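Local coordinates for imidazolonepropionase (Unidentified, PDB 2Q09), which catalyses the hydrolytic opening of the imidazolone ring of imidazolone-5-propanoate to give N-formimidoyl-L-glutamate, the third step of histidine degradation, at residues A[129-134]-A[396-401]; A[150-155]-A[205-210]; A[166-171]-A[372-377]; A[181-184]-A[188-191]; A[220-225]-A[252-257]. All blocks are in the same frame, centred on the assembly; numbering follows the deposited sequence.

Contact 1: residues A[129-134]-A[396-401]; sequences SLIREG and VSRVVN
I131 lies against one face of the R398 guanidinium, near the end of helix 116-133, and covers it with both of its branches. The methyl CG2 does the central work, standing 3.7 Å above the plane of the R398 guanidinium, over its middle. The longer branch lies beside it, with I131 CG1 3.7 Å from R398 NH2 and CD1 a little farther off. A flat cation thus gains an apolar cover without giving up the in-plane directions along which it can donate. The backbone shares in the contact, since I131 O lies 3.4 Å from the R398 methylene CD.

R398 reaches this place because its CG is anti to the backbone N (chi1 177°) and the chain then runs extended to NE, carrying the charge from its strand across to the helix. Outside the two segments, NH2 gives hydrogen bonds to P166 O and V135 O, two carbonyls that help fix the rotation of the group. On the helix side, G134 takes positive phi and closes the last turn in a Schellman motif; its N donates to I131 O at 3.0 Å. On the strand side, V396 and S397 form a classic beta bulge opposite V377, just ahead of R398. Strand 395-400 pairs antiparallel with 375-378, late in the chain, whereas helix 116-133 leads into the barrel strand 135-141. The contact therefore joins the TIM-barrel body to the C-terminal strands, consistent with the barrel and accessory beta domain typical of amidohydrolases.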
# COMPACT_ATOMS: atom_id res chain seq x y z
N SER A 129 12.17 1.22 -8.05
CA SER A 129 12.19 2.59 -7.56
C SER A 129 11.69 2.63 -6.12
O SER A 129 12.20 3.39 -5.30
CB SER A 129 11.34 3.50 -8.44
OG SER A 129 12.04 3.85 -9.62
N LEU A 130 10.69 1.81 -5.81
CA LEU A 130 10.17 1.78 -4.45
C LEU A 130 11.24 1.18 -3.54
O LEU A 130 11.46 1.64 -2.42
CB LEU A 130 8.89 0.95 -4.37
CG LEU A 130 7.64 1.54 -5.05
CD1 LEU A 130 6.46 0.61 -4.85
CD2 LEU A 130 7.34 2.91 -4.45
N ILE A 131 11.90 0.13 -4.02
CA ILE A 131 12.95 -0.54 -3.25
C ILE A 131 14.04 0.44 -2.78
O ILE A 131 14.38 0.46 -1.60
CB ILE A 131 13.61 -1.68 -4.09
CG1 ILE A 131 12.78 -2.97 -3.99
CG2 ILE A 131 15.01 -2.00 -3.55
CD1 ILE A 131 11.29 -2.77 -4.06
N ARG A 132 14.56 1.24 -3.69
CA ARG A 132 15.61 2.18 -3.31
C ARG A 132 15.14 3.31 -2.39
O ARG A 132 15.97 3.99 -1.79
CB ARG A 132 16.30 2.74 -4.55
CG ARG A 132 15.40 3.52 -5.48
CD ARG A 132 16.11 3.75 -6.80
NE ARG A 132 15.37 4.68 -7.65
CZ ARG A 132 15.61 4.87 -8.94
NH1 ARG A 132 16.58 4.20 -9.54
NH2 ARG A 132 14.89 5.75 -9.62
N GLU A 133 13.83 3.52 -2.30
CA GLU A 133 13.29 4.54 -1.40
C GLU A 133 13.20 3.96 0.00
O GLU A 133 12.96 4.68 0.97
CB GLU A 133 11.88 4.97 -1.80
CG GLU A 133 11.77 5.82 -3.04
CD GLU A 133 10.46 6.60 -3.07
OE1 GLU A 133 9.43 6.06 -2.64
OE2 GLU A 133 10.48 7.76 -3.53
N GLY A 134 13.35 2.64 0.11
CA GLY A 134 13.27 2.00 1.41
C GLY A 134 12.02 1.16 1.62
O GLY A 134 11.76 0.72 2.73
N VAL A 396 21.82 3.31 3.34
CA VAL A 396 23.18 2.83 3.54
C VAL A 396 23.07 1.31 3.64
O VAL A 396 23.98 0.57 3.27
CB VAL A 396 23.78 3.39 4.85
CG1 VAL A 396 24.98 2.57 5.26
CG2 VAL A 396 24.18 4.85 4.65
N SER A 397 21.92 0.86 4.13
CA SER A 397 21.66 -0.56 4.29
C SER A 397 20.15 -0.80 4.25
O SER A 397 19.38 -0.06 4.87
CB SER A 397 22.26 -1.06 5.61
OG SER A 397 22.03 -2.44 5.81
N ARG A 398 19.74 -1.84 3.53
CA ARG A 398 18.32 -2.18 3.42
C ARG A 398 18.20 -3.66 3.75
O ARG A 398 18.56 -4.51 2.94
CB ARG A 398 17.80 -1.90 2.00
CG ARG A 398 16.33 -2.29 1.78
CD ARG A 398 15.86 -1.88 0.38
NE ARG A 398 14.50 -2.33 0.12
CZ ARG A 398 14.19 -3.58 -0.23
NH1 ARG A 398 15.14 -4.50 -0.36
NH2 ARG A 398 12.92 -3.91 -0.42
N VAL A 399 17.69 -3.95 4.94
CA VAL A 399 17.56 -5.31 5.42
C VAL A 399 16.14 -5.84 5.38
O VAL A 399 15.21 -5.21 5.89
CB VAL A 399 18.10 -5.43 6.86
CG1 VAL A 399 17.89 -6.84 7.39
CG2 VAL A 399 19.57 -5.08 6.88
N VAL A 400 15.98 -7.01 4.75
CA VAL A 400 14.68 -7.66 4.65
C VAL A 400 14.85 -9.10 5.14
O VAL A 400 15.70 -9.83 4.64
CB VAL A 400 14.16 -7.64 3.19
CG1 VAL A 400 12.86 -8.40 3.08
CG2 VAL A 400 13.98 -6.19 2.74
N ASN A 401 14.04 -9.48 6.11
CA ASN A 401 14.09 -10.81 6.71
C ASN A 401 15.48 -11.11 7.25
O ASN A 401 15.96 -12.24 7.19
CB ASN A 401 13.68 -11.88 5.70
CG ASN A 401 13.17 -13.15 6.37
OD1 ASN A 401 13.77 -14.22 6.26
ND2 ASN A 401 12.06 -13.01 7.08

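Contact 2: residues A[150-155]-A[205-210]; sequences DELKML and AGLADA
L207 meets L152 and L155 of helix 148-164 just after helix 187-204 has ended in a Schellman motif, on the chain that leads into strand 210-213 of the TIM barrel. Along 205-210, G206 comes first: its positive phi turns the chain out of the helix, and its O accepts from R159 NH2.

L207 follows and carries most of the contact. With CG anti to the carbonyl carbon (chi1 -70°), L207 extends its CD1 to L152, lying 3.8 Å from L152 CG, and the two side chains cross at about a right angle. L207 CB lies 3.9 Å from L155 CD1, while its backbone O comes as close as 3.7 Å to L155 CB. That carbonyl is not left to hydrocarbon alone, since it also accepts a hydrogen bond from T171 OG1. L152 also packs on I198, A201 and A202 of helix 187-204, and L155 on L173, so two adjacent barrel helices and a strand close round this leucine cluster.

A208 adds a lighter touch, its CB 4.2 Å from L155 CD1. Cutting L155 back to an alanine is likely to open a gap beside L207 CB and A208 CB, which would lose the methyl CD1 packed against them.

D209 finishes the walk: its OD2 forms a salt bridge with R159 NH1 and also accepts from T171 N.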
# COMPACT_ATOMS: atom_id res chain seq x y z
N ASP A 150 -7.43 -12.97 -16.65
CA ASP A 150 -6.59 -11.78 -16.58
C ASP A 150 -6.39 -11.27 -15.15
O ASP A 150 -5.31 -10.79 -14.81
CB ASP A 150 -7.15 -10.70 -17.49
CG ASP A 150 -7.08 -11.10 -18.97
OD1 ASP A 150 -5.95 -11.25 -19.48
OD2 ASP A 150 -8.13 -11.26 -19.61
N GLU A 151 -7.41 -11.38 -14.30
CA GLU A 151 -7.26 -10.96 -12.91
C GLU A 151 -6.20 -11.84 -12.21
O GLU A 151 -5.32 -11.33 -11.51
CB GLU A 151 -8.59 -11.06 -12.16
CG GLU A 151 -9.59 -9.96 -12.54
CD GLU A 151 -9.08 -8.56 -12.23
OE1 GLU A 151 -8.62 -8.33 -11.09
OE2 GLU A 151 -9.14 -7.68 -13.12
N LEU A 152 -6.28 -13.15 -12.39
CA LEU A 152 -5.31 -14.05 -11.77
C LEU A 152 -3.92 -13.88 -12.39
O LEU A 152 -2.91 -14.10 -11.73
CB LEU A 152 -5.76 -15.51 -11.90
CG LEU A 152 -6.67 -16.04 -10.79
CD1 LEU A 152 -7.91 -15.18 -10.65
CD2 LEU A 152 -7.04 -17.49 -11.09
N LYS A 153 -3.88 -13.49 -13.67
CA LYS A 153 -2.62 -13.27 -14.36
C LYS A 153 -1.86 -12.17 -13.61
O LYS A 153 -0.66 -12.25 -13.39
CB LYS A 153 -2.89 -12.83 -15.80
CG LYS A 153 -1.67 -12.35 -16.56
CD LYS A 153 -1.99 -12.09 -18.04
CE LYS A 153 -2.96 -10.95 -18.23
NZ LYS A 153 -3.22 -10.69 -19.68
N MSE A 154 -2.58 -11.13 -13.22
CA MSE A 154 -1.97 -10.02 -12.50
C MSE A 154 -1.47 -10.48 -11.13
O MSE A 154 -0.37 -10.12 -10.71
CB MSE A 154 -2.98 -8.88 -12.35
CG MSE A 154 -3.32 -8.25 -13.71
SE MSE A 154 -4.60 -6.85 -13.58
CE MSE A 154 -6.11 -7.85 -13.02
N LEU A 155 -2.28 -11.28 -10.45
CA LEU A 155 -1.87 -11.78 -9.14
C LEU A 155 -0.63 -12.65 -9.26
O LEU A 155 0.23 -12.64 -8.38
CB LEU A 155 -3.01 -12.57 -8.49
CG LEU A 155 -4.33 -11.81 -8.29
CD1 LEU A 155 -5.34 -12.73 -7.62
CD2 LEU A 155 -4.09 -10.57 -7.42
N ALA A 205 -5.86 -21.17 -5.78
CA ALA A 205 -4.48 -21.07 -6.22
C ALA A 205 -3.59 -20.34 -5.22
O ALA A 205 -2.38 -20.21 -5.44
CB ALA A 205 -4.42 -20.38 -7.58
N GLY A 206 -4.18 -19.86 -4.13
CA GLY A 206 -3.41 -19.13 -3.12
C GLY A 206 -2.83 -17.85 -3.69
O GLY A 206 -1.74 -17.42 -3.31
N LEU A 207 -3.56 -17.22 -4.61
CA LEU A 207 -3.10 -16.00 -5.26
C LEU A 207 -3.52 -14.68 -4.63
O LEU A 207 -2.95 -13.63 -4.96
CB LEU A 207 -3.52 -16.01 -6.73
CG LEU A 207 -2.82 -17.02 -7.64
CD1 LEU A 207 -3.37 -16.91 -9.05
CD2 LEU A 207 -1.32 -16.75 -7.63
N ALA A 208 -4.51 -14.70 -3.74
CA ALA A 208 -4.98 -13.46 -3.13
C ALA A 208 -4.90 -13.41 -1.61
O ALA A 208 -5.41 -14.30 -0.93
CB ALA A 208 -6.42 -13.19 -3.58
N ASP A 209 -4.27 -12.36 -1.09
CA ASP A 209 -4.15 -12.20 0.36
C ASP A 209 -5.34 -11.39 0.86
O ASP A 209 -5.65 -11.41 2.05
CB ASP A 209 -2.85 -11.48 0.72
CG ASP A 209 -1.63 -12.28 0.32
OD1 ASP A 209 -1.62 -13.50 0.56
OD2 ASP A 209 -0.67 -11.68 -0.22
N ALA A 210 -6.01 -10.68 -0.04
CA ALA A 210 -7.16 -9.86 0.33
C ALA A 210 -8.04 -9.54 -0.88
O ALA A 210 -7.63 -9.78 -2.02
CB ALA A 210 -6.70 -8.57 0.99

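Contact 3: residues A[166-171]-A[372-377]; sequences PIRVKT and LADFLV
R168 sets out from its strand with CG anti to the carbonyl carbon (chi1 -61°) and then runs extended to NE, a course that carries its guanidinium to D374. The aspartate takes a similar first torsion and comes from the opposite direction, so the two charged groups meet edge to edge. The grip is side-on and uses two nitrogens, one to each carboxylate oxygen. R168 NE gives the shorter bond, 2.6 Å to D374 OD2, where it meets the syn lone pair. R168 NH2 donates to OD1 of D374 at 3.1 Å, also from the syn side but somewhat out of the carboxylate plane. Both bonds are nearly straight, and the guanidinium and carboxylate planes are 24° apart, close to coplanar. Such a two-pronged salt bridge restrains the rotation of both groups as well as pairing their charges.

L372 completes the site from above. Its CD1 stands 3.7 Å over the centre of the R168 guanidinium, an apolar lid that probably strengthens the ion pair by keeping water from that face. An inverse gamma turn centred on A373 brings the chain round so that L372 and D374 can both address the same arginine. D374 OD1 has a second donor in N401 N, which ties the carboxylate to the end of strand 395-400.

In the wider fold, R168 opens barrel strand 168-176, which runs parallel to 135-141, while D374 directly precedes strand 375-378, the antiparallel neighbour of 395-400. Nearby, L376 rests on both R398 and T136, beside the same junction of barrel and C-terminal strands.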
# COMPACT_ATOMS: atom_id res chain seq x y z
N PRO A 166 14.03 -8.48 -3.72
CA PRO A 166 14.10 -8.51 -2.25
C PRO A 166 13.05 -7.58 -1.64
O PRO A 166 13.38 -6.53 -1.08
CB PRO A 166 15.53 -8.05 -1.98
CG PRO A 166 15.74 -7.01 -3.04
CD PRO A 166 15.14 -7.68 -4.28
N ILE A 167 11.79 -7.98 -1.74
CA ILE A 167 10.70 -7.16 -1.23
C ILE A 167 9.49 -8.06 -0.97
O ILE A 167 9.24 -9.00 -1.72
CB ILE A 167 10.37 -6.05 -2.28
CG1 ILE A 167 9.60 -4.89 -1.65
CG2 ILE A 167 9.62 -6.65 -3.46
CD1 ILE A 167 8.20 -5.21 -1.24
N ARG A 168 8.74 -7.78 0.10
CA ARG A 168 7.56 -8.57 0.42
C ARG A 168 6.36 -8.02 -0.36
O ARG A 168 6.14 -6.81 -0.42
CB ARG A 168 7.26 -8.51 1.92
CG ARG A 168 8.37 -9.06 2.80
CD ARG A 168 8.04 -8.87 4.28
NE ARG A 168 9.18 -9.17 5.15
CZ ARG A 168 9.54 -10.39 5.53
NH1 ARG A 168 8.85 -11.45 5.11
NH2 ARG A 168 10.60 -10.56 6.31
N VAL A 169 5.59 -8.92 -0.95
CA VAL A 169 4.43 -8.51 -1.73
C VAL A 169 3.15 -9.09 -1.17
O VAL A 169 3.07 -10.29 -0.92
CB VAL A 169 4.56 -8.94 -3.21
CG1 VAL A 169 3.30 -8.54 -3.98
CG2 VAL A 169 5.79 -8.31 -3.84
N LYS A 170 2.16 -8.24 -0.96
CA LYS A 170 0.86 -8.69 -0.50
C LYS A 170 -0.03 -8.47 -1.72
O LYS A 170 0.00 -7.40 -2.34
CB LYS A 170 0.36 -7.82 0.66
CG LYS A 170 1.29 -7.82 1.88
CD LYS A 170 1.45 -9.20 2.50
CE LYS A 170 0.16 -9.69 3.14
NZ LYS A 170 0.39 -10.95 3.90
N THR A 171 -0.82 -9.48 -2.08
CA THR A 171 -1.68 -9.35 -3.24
C THR A 171 -3.12 -9.07 -2.86
O THR A 171 -3.59 -9.53 -1.82
CB THR A 171 -1.65 -10.63 -4.10
OG1 THR A 171 -2.08 -11.74 -3.30
CG2 THR A 171 -0.23 -10.89 -4.61
N LEU A 372 9.70 -9.26 12.49
CA LEU A 372 10.58 -9.52 11.36
C LEU A 372 11.67 -8.47 11.22
O LEU A 372 11.44 -7.28 11.49
CB LEU A 372 9.76 -9.63 10.07
CG LEU A 372 8.80 -10.83 10.04
CD1 LEU A 372 7.81 -10.68 8.89
CD2 LEU A 372 9.61 -12.13 9.90
N ALA A 373 12.84 -8.90 10.78
CA ALA A 373 13.98 -8.00 10.63
C ALA A 373 13.97 -7.24 9.30
O ALA A 373 14.83 -7.46 8.44
CB ALA A 373 15.29 -8.78 10.78
N ASP A 374 13.00 -6.34 9.16
CA ASP A 374 12.88 -5.50 7.97
C ASP A 374 13.18 -4.09 8.45
O ASP A 374 12.32 -3.42 9.03
CB ASP A 374 11.45 -5.57 7.42
CG ASP A 374 11.16 -6.87 6.69
OD1 ASP A 374 11.98 -7.81 6.81
OD2 ASP A 374 10.11 -6.94 6.01
N PHE A 375 14.42 -3.64 8.24
CA PHE A 375 14.79 -2.31 8.69
C PHE A 375 15.73 -1.62 7.73
O PHE A 375 16.29 -2.25 6.81
CB PHE A 375 15.39 -2.38 10.10
CG PHE A 375 16.59 -3.27 10.22
CD1 PHE A 375 17.87 -2.80 9.93
CD2 PHE A 375 16.45 -4.59 10.64
CE1 PHE A 375 18.99 -3.62 10.07
CE2 PHE A 375 17.55 -5.42 10.79
CZ PHE A 375 18.83 -4.94 10.50
N LEU A 376 15.92 -0.32 7.94
CA LEU A 376 16.75 0.48 7.06
C LEU A 376 17.75 1.35 7.81
O LEU A 376 17.42 1.93 8.85
CB LEU A 376 15.86 1.41 6.23
CG LEU A 376 14.59 0.81 5.62
CD1 LEU A 376 13.70 1.93 5.10
CD2 LEU A 376 14.97 -0.16 4.50
N VAL A 377 18.96 1.46 7.27
CA VAL A 377 19.98 2.31 7.86
C VAL A 377 20.14 3.46 6.88
O VAL A 377 20.50 3.26 5.72
CB VAL A 377 21.33 1.59 7.99
CG1 VAL A 377 22.39 2.56 8.51
CG2 VAL A 377 21.20 0.41 8.94

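Contact 4: residues A[181-184]-A[188-191]; sequences PEYR and DSWV
Y183 crosses W190 at about a right angle, and its side chain can be followed outward atom by atom. Y183 CB comes first, 3.9 Å from W190 CB. At CG the approach tightens, because W190 CB sits over this part of the tyrosine face; it lies 4.0 Å from the centroid of the Y183 ring and not far from the ring normal, a CH-pi contact.

The two sides of the ring then meet different things. Y183 CD1 looks to the helix backbone, 3.4 Å from W190 N, and has S189 CB beside it at the ring edge, in the plane. CE1 continues along the same flank past S189. The other side belongs to the indole: Y183 CE2 is 3.5 Å from W190 CE3, which stands above the same face that receives W190 CB, displaced toward the rim. The planes of the tyrosine and the six-membered indole ring are inclined at 48°, so the pair is an oblique one.

The setting is a loop at the C-terminal end of a TIM-barrel strand: after strand 168-176 the chain makes a 3-10 turn at 181-183 and then enters helix 187-204, whose early residues Y183 packs against. H177, which lines the inhibitor pocket and probably binds the substrate, lies in this loop, its side chain about 7 Å from that of W190. CZ of Y183 is still near W190 CE3, and the hydroxyl beyond it turns to a polar partner. Y183 OH is hydrogen-bonded to T193 OG1, one turn farther along the helix than S189, and that threonine oxygen is also bonded to S189 O.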
# COMPACT_ATOMS: atom_id res chain seq x y z
N PRO A 181 -16.58 -4.36 -20.26
CA PRO A 181 -17.44 -4.09 -21.42
C PRO A 181 -18.46 -5.20 -21.69
O PRO A 181 -19.61 -4.93 -22.02
CB PRO A 181 -16.45 -3.95 -22.56
CG PRO A 181 -15.24 -3.39 -21.88
CD PRO A 181 -15.16 -4.21 -20.62
N GLU A 182 -18.01 -6.44 -21.53
CA GLU A 182 -18.86 -7.60 -21.79
C GLU A 182 -20.07 -7.69 -20.85
O GLU A 182 -21.02 -8.40 -21.15
CB GLU A 182 -18.03 -8.88 -21.68
CG GLU A 182 -16.85 -8.98 -22.64
CD GLU A 182 -15.63 -8.18 -22.21
OE1 GLU A 182 -15.55 -7.79 -21.02
OE2 GLU A 182 -14.74 -7.96 -23.06
N TYR A 183 -20.03 -6.97 -19.73
CA TYR A 183 -21.13 -6.98 -18.76
C TYR A 183 -21.77 -5.61 -18.62
O TYR A 183 -22.57 -5.40 -17.71
CB TYR A 183 -20.62 -7.41 -17.39
CG TYR A 183 -20.13 -8.83 -17.31
CD1 TYR A 183 -20.97 -9.86 -16.86
CD2 TYR A 183 -18.83 -9.15 -17.67
CE1 TYR A 183 -20.51 -11.17 -16.78
CE2 TYR A 183 -18.36 -10.46 -17.58
CZ TYR A 183 -19.20 -11.46 -17.14
OH TYR A 183 -18.75 -12.75 -17.04
N ARG A 184 -21.41 -4.69 -19.50
CA ARG A 184 -21.92 -3.33 -19.49
C ARG A 184 -23.40 -3.19 -19.13
O ARG A 184 -23.78 -2.31 -18.36
CB ARG A 184 -21.67 -2.69 -20.86
CG ARG A 184 -21.89 -1.19 -20.91
CD ARG A 184 -21.76 -0.65 -22.34
NE ARG A 184 -20.45 -0.87 -22.95
CZ ARG A 184 -20.09 -1.95 -23.63
NH1 ARG A 184 -20.95 -2.95 -23.82
NH2 ARG A 184 -18.88 -2.04 -24.15
N ASP A 188 -24.68 -6.93 -12.37
CA ASP A 188 -24.89 -7.97 -11.37
C ASP A 188 -24.38 -9.32 -11.82
O ASP A 188 -24.02 -10.16 -11.00
CB ASP A 188 -26.38 -8.06 -11.03
CG ASP A 188 -26.86 -6.87 -10.23
OD1 ASP A 188 -27.85 -6.23 -10.64
OD2 ASP A 188 -26.25 -6.58 -9.19
N SER A 189 -24.33 -9.52 -13.13
CA SER A 189 -23.85 -10.77 -13.68
C SER A 189 -22.34 -10.83 -13.44
O SER A 189 -21.78 -11.89 -13.17
CB SER A 189 -24.16 -10.84 -15.17
OG SER A 189 -24.08 -12.17 -15.65
N TRP A 190 -21.70 -9.66 -13.53
CA TRP A 190 -20.26 -9.57 -13.31
C TRP A 190 -19.98 -9.84 -11.84
O TRP A 190 -19.02 -10.52 -11.49
CB TRP A 190 -19.75 -8.17 -13.71
CG TRP A 190 -18.32 -7.91 -13.36
CD1 TRP A 190 -17.83 -6.86 -12.64
CD2 TRP A 190 -17.18 -8.72 -13.70
NE1 TRP A 190 -16.47 -6.96 -12.51
CE2 TRP A 190 -16.04 -8.09 -13.15
CE3 TRP A 190 -17.02 -9.92 -14.42
CZ2 TRP A 190 -14.75 -8.62 -13.29
CZ3 TRP A 190 -15.73 -10.44 -14.56
CH2 TRP A 190 -14.62 -9.79 -14.00
N VAL A 191 -20.83 -9.32 -10.96
CA VAL A 191 -20.66 -9.54 -9.54
C VAL A 191 -20.76 -11.04 -9.23
O VAL A 191 -19.99 -11.56 -8.43
CB VAL A 191 -21.72 -8.76 -8.72
CG1 VAL A 191 -21.59 -9.11 -7.24
CG2 VAL A 191 -21.52 -7.26 -8.91

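Contact 5: residues A[220-225]-A[252-257]; sequences FSLAQT and STLAAN
L254 CD2 lies 3.5 Å from L222 CD1, at the centre of the apolar contact, and the two leucines slide past each other in opposite directions. L222 CD1 also reaches L254 CB at 3.7 Å. Three residues on, T225 CG2 closes on the same L254 methyl, CD2, at 3.9 Å. Having CG anti to the backbone N (chi1 172°) lets L254 extend toward the start of helix 222-234, where its CD2 also touches the carbonyl L222 O.

Hydrogen bonds shape the helix start that receives it. S221 is the N-cap, and with Q224 it forms a capping box: Q224 N donates to S221 OG at 3.1 Å, while S221 N donates in return to Q224 OE1, on a lone pair in the carbonyl plane. T225 grips the same residue differently. T225 OG1 gives a 2.7 Å bond to S221 O from above the carbonyl plane, and T225 N reaches that oxygen from the opposite face.

Were T225 an alanine, S221 O would probably be left without its hydroxyl donor, and a small gap would open beside L254 CD2.

The two helices follow strands 210-213 and 238-243, parallel neighbours in the barrel, so their contact is that of successive helices in the outer layer of a TIM barrel.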
# COMPACT_ATOMS: atom_id res chain seq x y z
N PHE A 220 -19.19 0.33 -7.94
CA PHE A 220 -20.12 -0.71 -7.52
C PHE A 220 -20.93 -0.21 -6.33
O PHE A 220 -20.42 0.47 -5.46
CB PHE A 220 -19.35 -1.99 -7.15
CG PHE A 220 -18.79 -2.70 -8.35
CD1 PHE A 220 -19.53 -3.68 -9.00
CD2 PHE A 220 -17.55 -2.34 -8.86
CE1 PHE A 220 -19.05 -4.28 -10.16
CE2 PHE A 220 -17.06 -2.94 -10.02
CZ PHE A 220 -17.81 -3.91 -10.67
N SER A 221 -22.22 -0.55 -6.33
CA SER A 221 -23.11 -0.12 -5.25
C SER A 221 -22.77 -0.80 -3.94
O SER A 221 -21.95 -1.72 -3.89
CB SER A 221 -24.57 -0.43 -5.61
OG SER A 221 -24.82 -1.82 -5.53
N LEU A 222 -23.41 -0.33 -2.87
CA LEU A 222 -23.21 -0.88 -1.54
C LEU A 222 -23.68 -2.33 -1.53
O LEU A 222 -23.04 -3.20 -0.93
CB LEU A 222 -23.99 -0.04 -0.53
CG LEU A 222 -23.76 -0.24 0.96
CD1 LEU A 222 -22.35 0.23 1.33
CD2 LEU A 222 -24.79 0.56 1.74
N ALA A 223 -24.79 -2.60 -2.20
CA ALA A 223 -25.34 -3.95 -2.26
C ALA A 223 -24.40 -4.90 -3.00
O ALA A 223 -24.14 -6.01 -2.54
CB ALA A 223 -26.71 -3.93 -2.94
N GLN A 224 -23.89 -4.46 -4.14
CA GLN A 224 -22.98 -5.29 -4.92
C GLN A 224 -21.67 -5.47 -4.17
O GLN A 224 -21.01 -6.51 -4.29
CB GLN A 224 -22.72 -4.64 -6.27
CG GLN A 224 -23.99 -4.44 -7.08
CD GLN A 224 -23.76 -3.69 -8.36
OE1 GLN A 224 -23.12 -2.64 -8.37
NE2 GLN A 224 -24.28 -4.22 -9.46
N THR A 225 -21.29 -4.47 -3.39
CA THR A 225 -20.06 -4.53 -2.61
C THR A 225 -20.23 -5.58 -1.52
O THR A 225 -19.31 -6.34 -1.22
CB THR A 225 -19.74 -3.16 -1.95
OG1 THR A 225 -19.50 -2.18 -2.97
CG2 THR A 225 -18.50 -3.27 -1.07
N SER A 252 -17.85 2.75 3.77
CA SER A 252 -16.92 2.62 4.89
C SER A 252 -17.56 1.89 6.07
O SER A 252 -16.91 1.10 6.74
CB SER A 252 -16.41 3.99 5.32
OG SER A 252 -15.57 4.55 4.33
N THR A 253 -18.84 2.16 6.32
CA THR A 253 -19.54 1.50 7.42
C THR A 253 -19.77 0.02 7.13
O THR A 253 -19.73 -0.81 8.03
CB THR A 253 -20.90 2.18 7.70
OG1 THR A 253 -20.68 3.52 8.14
CG2 THR A 253 -21.67 1.41 8.78
N LEU A 254 -20.00 -0.30 5.86
CA LEU A 254 -20.20 -1.69 5.47
C LEU A 254 -18.90 -2.45 5.66
O LEU A 254 -18.87 -3.54 6.25
CB LEU A 254 -20.64 -1.76 4.00
CG LEU A 254 -20.72 -3.15 3.37
CD1 LEU A 254 -21.79 -3.99 4.07
CD2 LEU A 254 -21.03 -3.01 1.89
N ALA A 255 -17.81 -1.87 5.16
CA ALA A 255 -16.50 -2.48 5.27
C ALA A 255 -16.14 -2.70 6.74
O ALA A 255 -15.61 -3.75 7.11
CB ALA A 255 -15.45 -1.60 4.59
N ALA A 256 -16.43 -1.70 7.57
CA ALA A 256 -16.13 -1.81 8.99
C ALA A 256 -16.92 -2.97 9.62
O ALA A 256 -16.42 -3.65 10.50
CB ALA A 256 -16.47 -0.50 9.70
N ASN A 257 -18.15 -3.18 9.15
CA ASN A 257 -18.97 -4.26 9.69
C ASN A 257 -18.48 -5.62 9.24
O ASN A 257 -18.84 -6.64 9.82
CB ASN A 257 -20.43 -4.07 9.27
CG ASN A 257 -21.08 -2.88 9.94
OD1 ASN A 257 -20.79 -2.57 11.10
ND2 ASN A 257 -21.98 -2.21 9.23

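Contacts 1 and 3 form one region, their centres 8 Å apart, where the barrel meets the neighbouring strands 375-378 and 395-400. Contact 3 is nested inside the long loop closed by contact 1, and both join early barrel elements to the end of the sequence. Contact 2 touches contact 3 through T171, which meets both L207 and D209, and carries the packing outward from strand 168-176 to helix 148-164. Contacts 4 and 5 follow each other along the chain and touch through D188 and Q224; they lie on the opposite side of the chain's centre from contact 1, their centres about 41 and 36 Å from that of contact 1. Together they sample the barrel from its junction with the C-terminal strands to the helices and loops near the inhibitor site.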